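Local coordinates for protein ribose 5-phosphate isomerase (PDB 3M1P) that probably interconverts ribose 5-phosphate and ribulose 5-phosphate, as a type B isomerase of the LacAB/RpiB family, at residues Leu22-Ala27 with Phe31-Cys36; Glu55-Lys60 with Asp104-Cys109; Val62-Leu67 with Ile125-Thr130; Tyr94-Ser99 with Arg121-Thr126. The protein carries 1 engineered substitution. All blocks are in the same frame, centred on the assembly; numbering follows the deposited sequence.

Contact 1: residues Leu22-Ala27 with Phe31-Cys36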
loop_
_atom_site.group_PDB
_atom_site.type_symbol
_atom_site.label_atom_id
_atom_site.label_comp_id
_atom_site.label_asym_id
_atom_site.label_seq_id
_atom_site.Cartn_x
_atom_site.Cartn_y
_atom_site.Cartn_z
ATOM N N LEU A 22 -0.686 -0.921 23.264
ATOM C CA LEU A 22 -1.807 -1.845 23.150
ATOM C C LEU A 22 -1.606 -2.921 22.068
ATOM O O LEU A 22 -1.848 -4.099 22.324
ATOM C CB LEU A 22 -3.119 -1.074 22.935
ATOM C CG LEU A 22 -4.395 -1.912 22.795
ATOM C CD1 LEU A 22 -4.660 -2.739 24.059
ATOM C CD2 LEU A 22 -5.627 -1.056 22.434
ATOM N N TYR A 23 -1.154 -2.532 20.873
ATOM C CA TYR A 23 -0.978 -3.516 19.771
ATOM C C TYR A 23 0.050 -4.610 20.109
ATOM O O TYR A 23 -0.099 -5.771 19.701
ATOM C CB TYR A 23 -0.629 -2.837 18.427
ATOM C CG TYR A 23 -1.618 -1.766 17.986
ATOM C CD1 TYR A 23 -2.973 -1.835 18.360
ATOM C CD2 TYR A 23 -1.208 -0.689 17.199
ATOM C CE1 TYR A 23 -3.879 -0.866 17.968
ATOM C CE2 TYR A 23 -2.112 0.289 16.795
ATOM C CZ TYR A 23 -3.449 0.195 17.186
ATOM O OH TYR A 23 -4.365 1.144 16.800
ATOM N N VAL A 24 1.087 -4.227 20.849
ATOM C CA VAL A 24 2.102 -5.176 21.309
ATOM C C VAL A 24 1.474 -6.203 22.261
ATOM O O VAL A 24 1.668 -7.412 22.102
ATOM C CB VAL A 24 3.297 -4.440 21.974
ATOM C CG1 VAL A 24 4.243 -5.433 22.644
ATOM C CG2 VAL A 24 4.038 -3.590 20.930
ATOM N N LYS A 25 0.700 -5.713 23.228
ATOM C CA LYS A 25 -0.047 -6.596 24.127
ATOM C C LYS A 25 -1.012 -7.500 23.364
ATOM O O LYS A 25 -1.162 -8.673 23.705
ATOM C CB LYS A 25 -0.800 -5.784 25.185
ATOM C CG LYS A 25 0.105 -5.108 26.187
ATOM C CD LYS A 25 -0.683 -4.231 27.122
ATOM C CE LYS A 25 0.219 -3.707 28.217
ATOM N NZ LYS A 25 -0.338 -2.451 28.775
ATOM N N GLU A 26 -1.640 -6.965 22.315
ATOM C CA GLU A 26 -2.611 -7.752 21.539
ATOM C C GLU A 26 -1.987 -8.947 20.829
ATOM O O GLU A 26 -2.665 -9.949 20.614
ATOM C CB GLU A 26 -3.359 -6.887 20.527
ATOM C CG GLU A 26 -4.290 -5.865 21.140
ATOM C CD GLU A 26 -5.268 -5.329 20.120
ATOM O OE1 GLU A 26 -5.260 -4.110 19.846
ATOM O OE2 GLU A 26 -6.043 -6.149 19.580
ATOM N N ALA A 27 -0.701 -8.835 20.468
ATOM C CA ALA A 27 0.062 -9.952 19.895
ATOM C C ALA A 27 0.116 -11.184 20.806
ATOM O O ALA A 27 0.291 -12.310 20.338
ATOM C CB ALA A 27 1.476 -9.498 19.531
ATOM N N PHE A 31 4.258 -10.854 25.207
ATOM C CA PHE A 31 4.942 -9.670 24.680
ATOM C C PHE A 31 4.789 -8.479 25.620
ATOM O O PHE A 31 3.680 -8.037 25.886
ATOM C CB PHE A 31 4.436 -9.322 23.265
ATOM C CG PHE A 31 4.702 -10.398 22.249
ATOM C CD1 PHE A 31 5.964 -10.530 21.664
ATOM C CD2 PHE A 31 3.696 -11.295 21.885
ATOM C CE1 PHE A 31 6.217 -11.538 20.731
ATOM C CE2 PHE A 31 3.935 -12.301 20.965
ATOM C CZ PHE A 31 5.197 -12.431 20.382
ATOM N N VAL A 32 5.908 -7.954 26.108
ATOM C CA VAL A 32 5.878 -6.833 27.054
ATOM C C VAL A 32 6.354 -5.522 26.431
ATOM O O VAL A 32 7.538 -5.393 26.101
ATOM C CB VAL A 32 6.733 -7.121 28.325
ATOM C CG1 VAL A 32 6.514 -6.028 29.375
ATOM C CG2 VAL A 32 6.429 -8.520 28.890
ATOM N N PRO A 33 5.442 -4.540 26.272
ATOM C CA PRO A 33 5.859 -3.248 25.733
ATOM C C PRO A 33 6.708 -2.455 26.729
ATOM O O PRO A 33 6.398 -2.407 27.932
ATOM C CB PRO A 33 4.539 -2.521 25.456
ATOM C CG PRO A 33 3.525 -3.196 26.294
ATOM C CD PRO A 33 3.996 -4.584 26.574
ATOM N N VAL A 34 7.781 -1.866 26.213
ATOM C CA VAL A 34 8.680 -1.017 26.982
ATOM C C VAL A 34 8.698 0.301 26.237
ATOM O O VAL A 34 9.377 0.456 25.214
ATOM C CB VAL A 34 10.118 -1.632 27.070
ATOM C CG1 VAL A 34 11.035 -0.779 27.939
ATOM C CG2 VAL A 34 10.068 -3.067 27.585
ATOM N N TYR A 35 7.914 1.252 26.722
ATOM C CA TYR A 35 7.802 2.518 26.016
ATOM C C TYR A 35 9.004 3.436 26.265
ATOM O O TYR A 35 9.278 3.830 27.409
ATOM C CB TYR A 35 6.483 3.230 26.301
ATOM C CG TYR A 35 6.369 4.491 25.495
ATOM C CD1 TYR A 35 6.219 4.441 24.104
ATOM C CD2 TYR A 35 6.450 5.742 26.111
ATOM C CE1 TYR A 35 6.148 5.611 23.351
ATOM C CE2 TYR A 35 6.379 6.913 25.369
ATOM C CZ TYR A 35 6.221 6.841 23.993
ATOM O OH TYR A 35 6.143 8.007 23.263
ATOM N N CYS A 36 9.701 3.767 25.173
ATOM C CA CYS A 36 10.930 4.545 25.218
ATOM C C CYS A 36 10.860 5.766 24.306
ATOM O O CYS A 36 11.886 6.343 23.967
ATOM C CB CYS A 36 12.127 3.664 24.828
ATOM S SG CYS A 36 12.474 2.298 25.970
#
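The Phe31 ring meets the last residues of 22-27 obliquely. Ala27 CB lies 3.7 Å from Phe31 CD2. The carbonyl oxygen, Ala27 O, is also 3.7 Å from Phe31 CE2. This oxygen has its polar partner outside the contact, the side-chain amide of Gln129. The other flat group, the Tyr23 ring, has Glu26 OE1 in plane at its edge, within the helix itself. The second carboxylate oxygen, Glu26 OE2, makes a salt bridge with Arg121.

Phe31 CB comes 3.6 Å from Val24 O. Val24 and Phe31 cross at about a right angle, and the touching branch is CG1. With CG1 anti to the backbone N (chi1 171°), this branch, not CG2, meets the strand. Val24 CG1 is 3.9 Å from Phe31 CB and 3.9 Å from Pro33 N, so one methyl covers both residues.

The segments belong to a beta-alpha-beta crossover: helix 17-26 lies in the connection between strands 3-9 and 31-35, which are parallel neighbours in a Rossmann-like sheet. Helix and strand run nearly antiparallel here, at 165°, with axes 7.3 Å apart. Strand 31-35 is outermost within the chain. Its inner neighbour is strand 3-9, and Val24 also packs on Ile7 of that strand.

Lys25, on the exposed side, lies across the Pro33 ring with its chain extended beyond CG. It touches the ring through its methylenes: Lys25 CG and Lys25 CE each come 3.9 Å from Pro33 CG.

Contact 2: residues Glu55-Lys60 with Asp104-Cys109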
loop_
_atom_site.group_PDB
_atom_site.type_symbol
_atom_site.label_atom_id
_atom_site.label_comp_id
_atom_site.label_asym_id
_atom_site.label_seq_id
_atom_site.Cartn_x
_atom_site.Cartn_y
_atom_site.Cartn_z
ATOM N N GLU A 55 19.746 0.444 20.049
ATOM C CA GLU A 55 20.796 0.030 20.984
ATOM C C GLU A 55 20.283 -1.015 21.972
ATOM O O GLU A 55 20.968 -1.998 22.240
ATOM C CB GLU A 55 21.404 1.233 21.723
ATOM C CG GLU A 55 22.145 2.218 20.837
ATOM C CD GLU A 55 23.488 1.711 20.315
ATOM O OE1 GLU A 55 24.007 0.686 20.825
ATOM O OE2 GLU A 55 24.038 2.364 19.392
ATOM N N MET A 56 19.066 -0.817 22.480
ATOM C CA MET A 56 18.439 -1.779 23.377
ATOM C C MET A 56 18.337 -3.153 22.726
ATOM O O MET A 56 18.626 -4.174 23.362
ATOM C CB MET A 56 17.070 -1.283 23.820
ATOM C CG MET A 56 17.133 -0.040 24.694
ATOM S SD MET A 56 15.506 0.660 25.004
ATOM C CE MET A 56 14.798 -0.594 26.077
ATOM N N VAL A 57 17.935 -3.173 21.453
ATOM C CA VAL A 57 17.860 -4.412 20.685
ATOM C C VAL A 57 19.266 -5.015 20.493
ATOM O O VAL A 57 19.485 -6.194 20.759
ATOM C CB VAL A 57 17.150 -4.204 19.308
ATOM C CG1 VAL A 57 17.355 -5.428 18.404
ATOM C CG2 VAL A 57 15.658 -3.905 19.493
ATOM N N ALA A 58 20.211 -4.198 20.030
ATOM C CA ALA A 58 21.586 -4.652 19.828
ATOM C C ALA A 58 22.230 -5.198 21.120
ATOM O O ALA A 58 22.884 -6.251 21.082
ATOM C CB ALA A 58 22.430 -3.536 19.233
ATOM N N ARG A 59 22.048 -4.488 22.234
ATOM C CA ARG A 59 22.567 -4.928 23.536
ATOM C C ARG A 59 21.741 -6.073 24.123
ATOM O O ARG A 59 22.093 -6.628 25.165
ATOM C CB ARG A 59 22.639 -3.756 24.529
ATOM C CG ARG A 59 23.697 -2.717 24.168
ATOM C CD ARG A 59 23.884 -1.691 25.267
ATOM N NE ARG A 59 24.958 -0.743 24.964
ATOM C CZ ARG A 59 26.248 -0.930 25.252
ATOM N NH1 ARG A 59 26.666 -2.044 25.844
ATOM N NH2 ARG A 59 27.132 0.007 24.936
ATOM N N LYS A 60 20.646 -6.413 23.437
ATOM C CA LYS A 60 19.738 -7.518 23.814
ATOM C C LYS A 60 18.951 -7.275 25.112
ATOM O O LYS A 60 18.473 -8.217 25.738
ATOM C CB LYS A 60 20.445 -8.888 23.818
ATOM C CG LYS A 60 21.128 -9.270 22.494
ATOM C CD LYS A 60 22.114 -10.423 22.693
ATOM C CE LYS A 60 22.985 -10.655 21.451
ATOM N NZ LYS A 60 22.213 -11.179 20.246
ATOM N N ASP A 104 14.602 -12.306 9.525
ATOM C CA ASP A 104 14.633 -12.373 10.984
ATOM C C ASP A 104 14.747 -10.953 11.563
ATOM O O ASP A 104 15.577 -10.687 12.449
ATOM C CB ASP A 104 15.806 -13.254 11.436
ATOM C CG ASP A 104 15.768 -13.582 12.923
ATOM O OD1 ASP A 104 14.688 -13.468 13.537
ATOM O OD2 ASP A 104 16.840 -13.949 13.466
ATOM N N ALA A 105 13.926 -10.044 11.038
ATOM C CA ALA A 105 13.961 -8.648 11.450
ATOM C C ALA A 105 13.719 -8.549 12.944
ATOM O O ALA A 105 12.880 -9.265 13.479
ATOM C CB ALA A 105 12.912 -7.824 10.680
ATOM N N ASN A 106 14.449 -7.671 13.620
ATOM C CA ASN A 106 14.247 -7.480 15.051
ATOM C C ASN A 106 13.643 -6.123 15.385
ATOM O O ASN A 106 13.258 -5.885 16.516
ATOM C CB ASN A 106 15.544 -7.734 15.865
ATOM C CG ASN A 106 16.771 -7.034 15.268
ATOM O OD1 ASN A 106 16.657 -5.968 14.661
ATOM N ND2 ASN A 106 17.952 -7.640 15.449
ATOM N N ILE A 107 13.552 -5.239 14.397
ATOM C CA ILE A 107 12.814 -3.985 14.580
ATOM C C ILE A 107 11.811 -3.756 13.439
ATOM O O ILE A 107 12.168 -3.844 12.272
ATOM C CB ILE A 107 13.761 -2.748 14.735
ATOM C CG1 ILE A 107 14.638 -2.878 15.997
ATOM C CG2 ILE A 107 12.934 -1.434 14.739
ATOM C CD1 ILE A 107 15.575 -1.715 16.277
ATOM N N VAL A 108 10.553 -3.476 13.784
ATOM C CA VAL A 108 9.553 -3.109 12.796
ATOM C C VAL A 108 9.407 -1.593 12.786
ATOM O O VAL A 108 9.332 -0.968 13.849
ATOM C CB VAL A 108 8.179 -3.845 13.000
ATOM C CG1 VAL A 108 7.498 -3.514 14.351
ATOM C CG2 VAL A 108 7.225 -3.581 11.820
ATOM N N CYS A 109 9.410 -1.006 11.589
ATOM C CA CYS A 109 9.196 0.430 11.427
ATOM C C CYS A 109 7.916 0.674 10.653
ATOM O O CYS A 109 7.623 -0.042 9.702
ATOM C CB CYS A 109 10.385 1.097 10.723
ATOM S SG CYS A 109 11.991 0.807 11.578
#
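The CA atoms of Val57 and Asn106 are 7.4 Å apart, where the final turn of helix 46-58 passes the start of strand 107-111. The helix closes in a Schellman motif: Lys60 has positive phi (68°), and its N bonds back to Val57 O.

Val57 carries the helix side of the contact, one methyl for each partner. Val57 CG1 lies 3.6 Å from Asn106 CG. It is almost equally far from the two amide ends, 3.8 Å from Asn106 OD1 and 3.7 Å from Asn106 ND2. Val57 CG2 turns to the neighbouring residue and lies 3.8 Å from Ile107 CG1.

The Asn106 amide is buried but satisfied. Its OD1 accepts from Arg86 N, and its ND2 donates to Gly84 O. Bonds at both ends fix the rotation of the amide. With CG between the backbone N and the carbonyl carbon (chi1 47°), the amide reaches both these partners and Val57 CG1.

Ile107 points to the helix 46-58 face of the sheet, while Val108 packs on Ile123 and Phe127 of helix 117-129. Strand 107-111 thus lies between helices, with strands 64-69 and 87-89 beside it in the parallel sheet.

Contact 3: residues Val62-Leu67 with Ile125-Thr130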
loop_
_atom_site.group_PDB
_atom_site.type_symbol
_atom_site.label_atom_id
_atom_site.label_comp_id
_atom_site.label_asym_id
_atom_site.label_seq_id
_atom_site.Cartn_x
_atom_site.Cartn_y
_atom_site.Cartn_z
ATOM N N VAL A 62 16.120 -5.854 25.057
ATOM C CA VAL A 62 14.795 -6.254 24.587
ATOM C C VAL A 62 15.006 -7.175 23.397
ATOM O O VAL A 62 16.110 -7.218 22.831
ATOM C CB VAL A 62 13.934 -5.026 24.193
ATOM C CG1 VAL A 62 13.737 -4.102 25.399
ATOM C CG2 VAL A 62 14.565 -4.256 23.028
ATOM N N GLU A 63 13.981 -7.933 23.027
ATOM C CA GLU A 63 14.086 -8.801 21.861
ATOM C C GLU A 63 13.680 -8.054 20.580
ATOM O O GLU A 63 14.259 -8.278 19.519
ATOM C CB GLU A 63 13.233 -10.066 22.026
ATOM C CG GLU A 63 13.328 -11.025 20.844
ATOM C CD GLU A 63 12.453 -12.254 20.985
ATOM O OE1 GLU A 63 11.689 -12.331 21.972
ATOM O OE2 GLU A 63 12.519 -13.144 20.105
ATOM N N PHE A 64 12.684 -7.176 20.688
ATOM C CA PHE A 64 12.132 -6.510 19.517
ATOM C C PHE A 64 12.052 -5.001 19.699
ATOM O O PHE A 64 11.973 -4.496 20.822
ATOM C CB PHE A 64 10.733 -7.045 19.199
ATOM C CG PHE A 64 10.701 -8.474 18.731
ATOM C CD1 PHE A 64 11.240 -8.839 17.500
ATOM C CD2 PHE A 64 10.080 -9.458 19.506
ATOM C CE1 PHE A 64 11.189 -10.159 17.055
ATOM C CE2 PHE A 64 10.020 -10.769 19.077
ATOM C CZ PHE A 64 10.569 -11.125 17.834
ATOM N N GLY A 65 12.066 -4.283 18.580
ATOM C CA GLY A 65 11.806 -2.860 18.602
ATOM C C GLY A 65 10.607 -2.519 17.747
ATOM O O GLY A 65 10.342 -3.183 16.756
ATOM N N VAL A 66 9.873 -1.492 18.155
ATOM C CA VAL A 66 8.855 -0.870 17.327
ATOM C C VAL A 66 9.221 0.603 17.168
ATOM O O VAL A 66 9.436 1.325 18.158
ATOM C CB VAL A 66 7.433 -1.014 17.932
ATOM C CG1 VAL A 66 6.404 -0.216 17.113
ATOM C CG2 VAL A 66 7.029 -2.493 18.007
ATOM N N LEU A 67 9.333 1.046 15.924
ATOM C CA LEU A 67 9.590 2.455 15.670
ATOM C C LEU A 67 8.513 2.986 14.757
ATOM O O LEU A 67 8.286 2.444 13.674
ATOM C CB LEU A 67 10.986 2.679 15.082
ATOM C CG LEU A 67 12.154 2.354 16.024
ATOM C CD1 LEU A 67 13.516 2.367 15.278
ATOM C CD2 LEU A 67 12.177 3.299 17.243
ATOM N N ILE A 125 1.310 -6.889 15.182
ATOM C CA ILE A 125 0.916 -8.236 15.584
ATOM C C ILE A 125 1.561 -9.311 14.716
ATOM O O ILE A 125 2.125 -10.271 15.236
ATOM C CB ILE A 125 -0.643 -8.374 15.639
ATOM C CG1 ILE A 125 -1.199 -7.553 16.826
ATOM C CG2 ILE A 125 -1.081 -9.871 15.633
ATOM C CD1 ILE A 125 -2.699 -7.179 16.719
ATOM N N THR A 126 1.488 -9.141 13.398
ATOM C CA THR A 126 2.092 -10.084 12.467
ATOM C C THR A 126 3.616 -10.204 12.654
ATOM O O THR A 126 4.163 -11.299 12.658
ATOM C CB THR A 126 1.773 -9.688 11.003
ATOM O OG1 THR A 126 0.363 -9.500 10.866
ATOM C CG2 THR A 126 2.263 -10.763 10.039
ATOM N N PHE A 127 4.278 -9.066 12.805
ATOM C CA PHE A 127 5.708 -9.014 13.060
ATOM C C PHE A 127 6.082 -9.812 14.318
ATOM O O PHE A 127 6.989 -10.637 14.286
ATOM C CB PHE A 127 6.118 -7.560 13.244
ATOM C CG PHE A 127 7.593 -7.350 13.335
ATOM C CD1 PHE A 127 8.361 -7.268 12.187
ATOM C CD2 PHE A 127 8.214 -7.192 14.586
ATOM C CE1 PHE A 127 9.740 -7.046 12.272
ATOM C CE2 PHE A 127 9.588 -6.966 14.682
ATOM C CZ PHE A 127 10.355 -6.903 13.525
ATOM N N LEU A 128 5.365 -9.570 15.415
ATOM C CA LEU A 128 5.705 -10.202 16.693
ATOM C C LEU A 128 5.399 -11.694 16.701
ATOM O O LEU A 128 6.172 -12.480 17.251
ATOM C CB LEU A 128 5.025 -9.488 17.866
ATOM C CG LEU A 128 5.518 -8.062 18.122
ATOM C CD1 LEU A 128 4.664 -7.363 19.160
ATOM C CD2 LEU A 128 7.004 -8.046 18.521
ATOM N N GLN A 129 4.303 -12.074 16.046
ATOM C CA GLN A 129 3.837 -13.475 16.026
ATOM C C GLN A 129 4.500 -14.388 14.990
ATOM O O GLN A 129 4.515 -15.604 15.177
ATOM C CB GLN A 129 2.320 -13.528 15.838
ATOM C CG GLN A 129 1.504 -13.020 17.038
ATOM C CD GLN A 129 0.001 -13.112 16.804
ATOM O OE1 GLN A 129 -0.445 -13.431 15.698
ATOM N NE2 GLN A 129 -0.791 -12.813 17.842
ATOM N N THR A 130 5.029 -13.819 13.902
ATOM C CA THR A 130 5.598 -14.619 12.813
ATOM C C THR A 130 7.025 -15.059 13.134
ATOM O O THR A 130 7.875 -14.220 13.397
ATOM C CB THR A 130 5.588 -13.847 11.455
ATOM O OG1 THR A 130 4.274 -13.332 11.199
ATOM C CG2 THR A 130 6.003 -14.749 10.317
#
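Phe64 reaches from its strand to Leu128 and Phe127 of the helix. Its CB starts the contact, 3.9 Å from Leu128 CD2. The next atom, Phe64 CG, is 3.7 Å from the same Leu128 CD2. Along one side of the ring Phe64 CD2 comes closest, 3.5 Å from Leu128 CD2, and Phe64 CE2 is still within 4.1 Å of Leu128 CD2. One methyl, Leu128 CD2, therefore touches CB and one side of the ring. On the other side Phe64 CD1 lies 3.8 Å from Phe127 CE2. The two rings meet obliquely, with centroids 5.8 Å apart and planes at 70°.

Phe64 CG is anti to the carbonyl carbon (chi1 -68°), which directs the ring at the helix. Leu128 comes the opposite way, alongside Phe64. Its CB does not point straight at the strand, but its end bends nearer. One face of the Phe64 ring is covered near the rim by CG of Glu63, whose carboxylate makes a salt bridge with Arg3.

The strand belongs to the middle of the Rossmann-like sheet, between strands 3-9 and 107-111. Helix 117-129 covers one face of it and runs nearly antiparallel to the strand, at 167°. Helix 46-58 lies on the other face, where Leu67 packs.

Gly65 adds its backbone beside the Phe127 ring. Past the aromatic pair, Thr130 is the first residue beyond the helix. Thr130 OG1 donates to Thr126 O at 2.5 Å, tilted from the carbonyl plane. Thr130 N reaches this oxygen from the opposite face, so two donors grip it.

Contact 4: residues Tyr94-Ser99 with Arg121-Thr126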
loop_
_atom_site.group_PDB
_atom_site.type_symbol
_atom_site.label_atom_id
_atom_site.label_comp_id
_atom_site.label_asym_id
_atom_site.label_seq_id
_atom_site.Cartn_x
_atom_site.Cartn_y
_atom_site.Cartn_z
ATOM N N TYR A 94 1.951 -8.531 4.562
ATOM C CA TYR A 94 2.957 -9.297 3.824
ATOM C C TYR A 94 4.420 -8.920 4.152
ATOM O O TYR A 94 5.224 -9.780 4.507
ATOM C CB TYR A 94 2.693 -9.208 2.311
ATOM C CG TYR A 94 3.658 -10.039 1.506
ATOM C CD1 TYR A 94 3.419 -11.395 1.259
ATOM C CD2 TYR A 94 4.819 -9.476 1.004
ATOM C CE1 TYR A 94 4.331 -12.168 0.528
ATOM C CE2 TYR A 94 5.726 -10.228 0.273
ATOM C CZ TYR A 94 5.475 -11.562 0.033
ATOM O OH TYR A 94 6.405 -12.261 -0.694
ATOM N N THR A 95 4.769 -7.645 4.020
ATOM C CA THR A 95 6.118 -7.182 4.405
ATOM C C THR A 95 6.417 -7.457 5.888
ATOM O O THR A 95 7.542 -7.801 6.230
ATOM C CB THR A 95 6.288 -5.690 4.150
ATOM O OG1 THR A 95 5.165 -4.996 4.710
ATOM C CG2 THR A 95 6.389 -5.408 2.641
ATOM N N ALA A 96 5.417 -7.313 6.760
ATOM C CA ALA A 96 5.608 -7.583 8.195
ATOM C C ALA A 96 5.979 -9.051 8.427
ATOM O O ALA A 96 6.909 -9.368 9.186
ATOM C CB ALA A 96 4.358 -7.197 9.002
ATOM N N ALA A 97 5.247 -9.943 7.764
ATOM C CA ALA A 97 5.485 -11.376 7.893
ATOM C C ALA A 97 6.828 -11.766 7.290
ATOM O O ALA A 97 7.605 -12.485 7.929
ATOM C CB ALA A 97 4.342 -12.181 7.255
ATOM N N MET A 98 7.109 -11.278 6.086
ATOM C CA MET A 98 8.318 -11.669 5.361
ATOM C C MET A 98 9.607 -11.110 5.963
ATOM O O MET A 98 10.676 -11.727 5.834
ATOM C CB MET A 98 8.218 -11.289 3.882
ATOM C CG MET A 98 7.130 -12.048 3.113
ATOM S SD MET A 98 7.180 -13.843 3.278
ATOM C CE MET A 98 8.869 -14.213 2.789
ATOM N N SER A 99 9.498 -9.949 6.606
ATOM C CA SER A 99 10.614 -9.347 7.349
ATOM C C SER A 99 11.097 -10.272 8.465
ATOM O O SER A 99 12.307 -10.359 8.746
ATOM C CB SER A 99 10.218 -7.990 7.929
ATOM O OG SER A 99 9.335 -8.121 9.027
ATOM N N ARG A 121 -1.587 -1.726 13.492
ATOM C CA ARG A 121 -1.975 -2.791 14.409
ATOM C C ARG A 121 -1.647 -4.180 13.837
ATOM O O ARG A 121 -0.978 -4.983 14.484
ATOM C CB ARG A 121 -3.466 -2.682 14.761
ATOM C CG ARG A 121 -3.906 -3.736 15.780
ATOM C CD ARG A 121 -5.396 -3.639 16.116
ATOM N NE ARG A 121 -5.798 -4.769 16.954
ATOM C CZ ARG A 121 -6.142 -5.968 16.490
ATOM N NH1 ARG A 121 -6.147 -6.204 15.186
ATOM N NH2 ARG A 121 -6.471 -6.943 17.333
ATOM N N GLU A 122 -2.107 -4.433 12.609
ATOM C CA GLU A 122 -1.893 -5.688 11.921
ATOM C C GLU A 122 -0.407 -5.959 11.698
ATOM O O GLU A 122 0.059 -7.088 11.891
ATOM C CB GLU A 122 -2.627 -5.658 10.578
ATOM C CG GLU A 122 -2.634 -6.976 9.819
ATOM C CD GLU A 122 -3.275 -6.837 8.460
ATOM O OE1 GLU A 122 -2.740 -6.085 7.625
ATOM O OE2 GLU A 122 -4.320 -7.453 8.235
ATOM N N ILE A 123 0.330 -4.923 11.292
ATOM C CA ILE A 123 1.778 -5.016 11.107
ATOM C C ILE A 123 2.479 -5.440 12.413
ATOM O O ILE A 123 3.270 -6.385 12.415
ATOM C CB ILE A 123 2.352 -3.687 10.576
ATOM C CG1 ILE A 123 1.933 -3.465 9.121
ATOM C CG2 ILE A 123 3.900 -3.610 10.711
ATOM C CD1 ILE A 123 2.204 -2.048 8.646
ATOM N N ILE A 124 2.180 -4.754 13.515
ATOM C CA ILE A 124 2.853 -5.045 14.787
ATOM C C ILE A 124 2.573 -6.475 15.246
ATOM O O ILE A 124 3.494 -7.201 15.593
ATOM C CB ILE A 124 2.520 -3.980 15.880
ATOM C CG1 ILE A 124 3.254 -2.679 15.550
ATOM C CG2 ILE A 124 2.909 -4.473 17.303
ATOM C CD1 ILE A 124 2.759 -1.484 16.326
ATOM N N ILE A 125 1.310 -6.889 15.182
ATOM C CA ILE A 125 0.916 -8.236 15.584
ATOM C C ILE A 125 1.561 -9.311 14.716
ATOM O O ILE A 125 2.125 -10.271 15.236
ATOM C CB ILE A 125 -0.643 -8.374 15.639
ATOM C CG1 ILE A 125 -1.199 -7.553 16.826
ATOM C CG2 ILE A 125 -1.081 -9.871 15.633
ATOM C CD1 ILE A 125 -2.699 -7.179 16.719
ATOM N N THR A 126 1.488 -9.141 13.398
ATOM C CA THR A 126 2.092 -10.084 12.467
ATOM C C THR A 126 3.616 -10.204 12.654
ATOM O O THR A 126 4.163 -11.299 12.658
ATOM C CB THR A 126 1.773 -9.688 11.003
ATOM O OG1 THR A 126 0.363 -9.500 10.866
ATOM C CG2 THR A 126 2.263 -10.763 10.039
#
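Ala96 makes the tight part of this contact, where its CB presses against the backbone of Ile123. Ala96 CB is 3.7 Å from Ile123 O and 4.0 Å from Ile123 CG2. The CA atoms of Ala96 and Ile123 are only 5.5 Å apart, close for two helices and possible because alanine is small. Thr126 touches both alanines. Its CB nears Ala96 CB. Its methyl is anti to the backbone N, and Thr126 CG2 lies 3.8 Å from Ala97 CB.

The hydroxyls are turned back into their own helices. Thr126 OG1 donates to Glu122 O at 2.6 Å. This oxygen also accepts from Thr126 N, on the opposite face of its plane. Ser99 OG donates to Ala96 O at 2.7 Å, from 39° above the carbonyl plane. Both hydroxyls thus bond within their own helix, and methyls and backbone meet across the contact.

The flank with Glu122 and Tyr94 is looser and adds almost nothing between the two helices. It faces other chains instead: Glu122 OE2 bonds to His93 of the third subunit, and Tyr94 packs on Glu122 of that subunit and Thr114 of the second. On the far side of helix 117-129, Ile125 CD1 lies over the centre of the Arg121 guanidinium.

The axes are 8.5 Å apart and cross at -17°. Helices 93-101 and 117-129 come before and after strand 107-111. Such nearly parallel packing of helices on one face of a parallel sheet is typical of the Rossmann-like alpha/beta fold.

In the fold
Contacts 2, 3 and 4 are buried; contact 1 is partly buried, at edge strand 31-35, outermost on that side within this chain. Contacts 1, 2 and 3 each join a helix to a strand. Contact 4 joins two helices and shares helix 117-129 with contact 3. Contact 2 lies on the opposite face of the sheet from contact 3, but their strands are neighbours, joined by probable backbone bonds such as Asn106 O to Gly65 N. Chemistry varies with place: aromatic and leucine packing in contact 3, a valine on a bonded amide in contact 2, alanines against an isoleucine and a threonine in contact 4. Contact 1 adds a surface lysine; the Glu26-Arg121 salt bridge links it to contact 4.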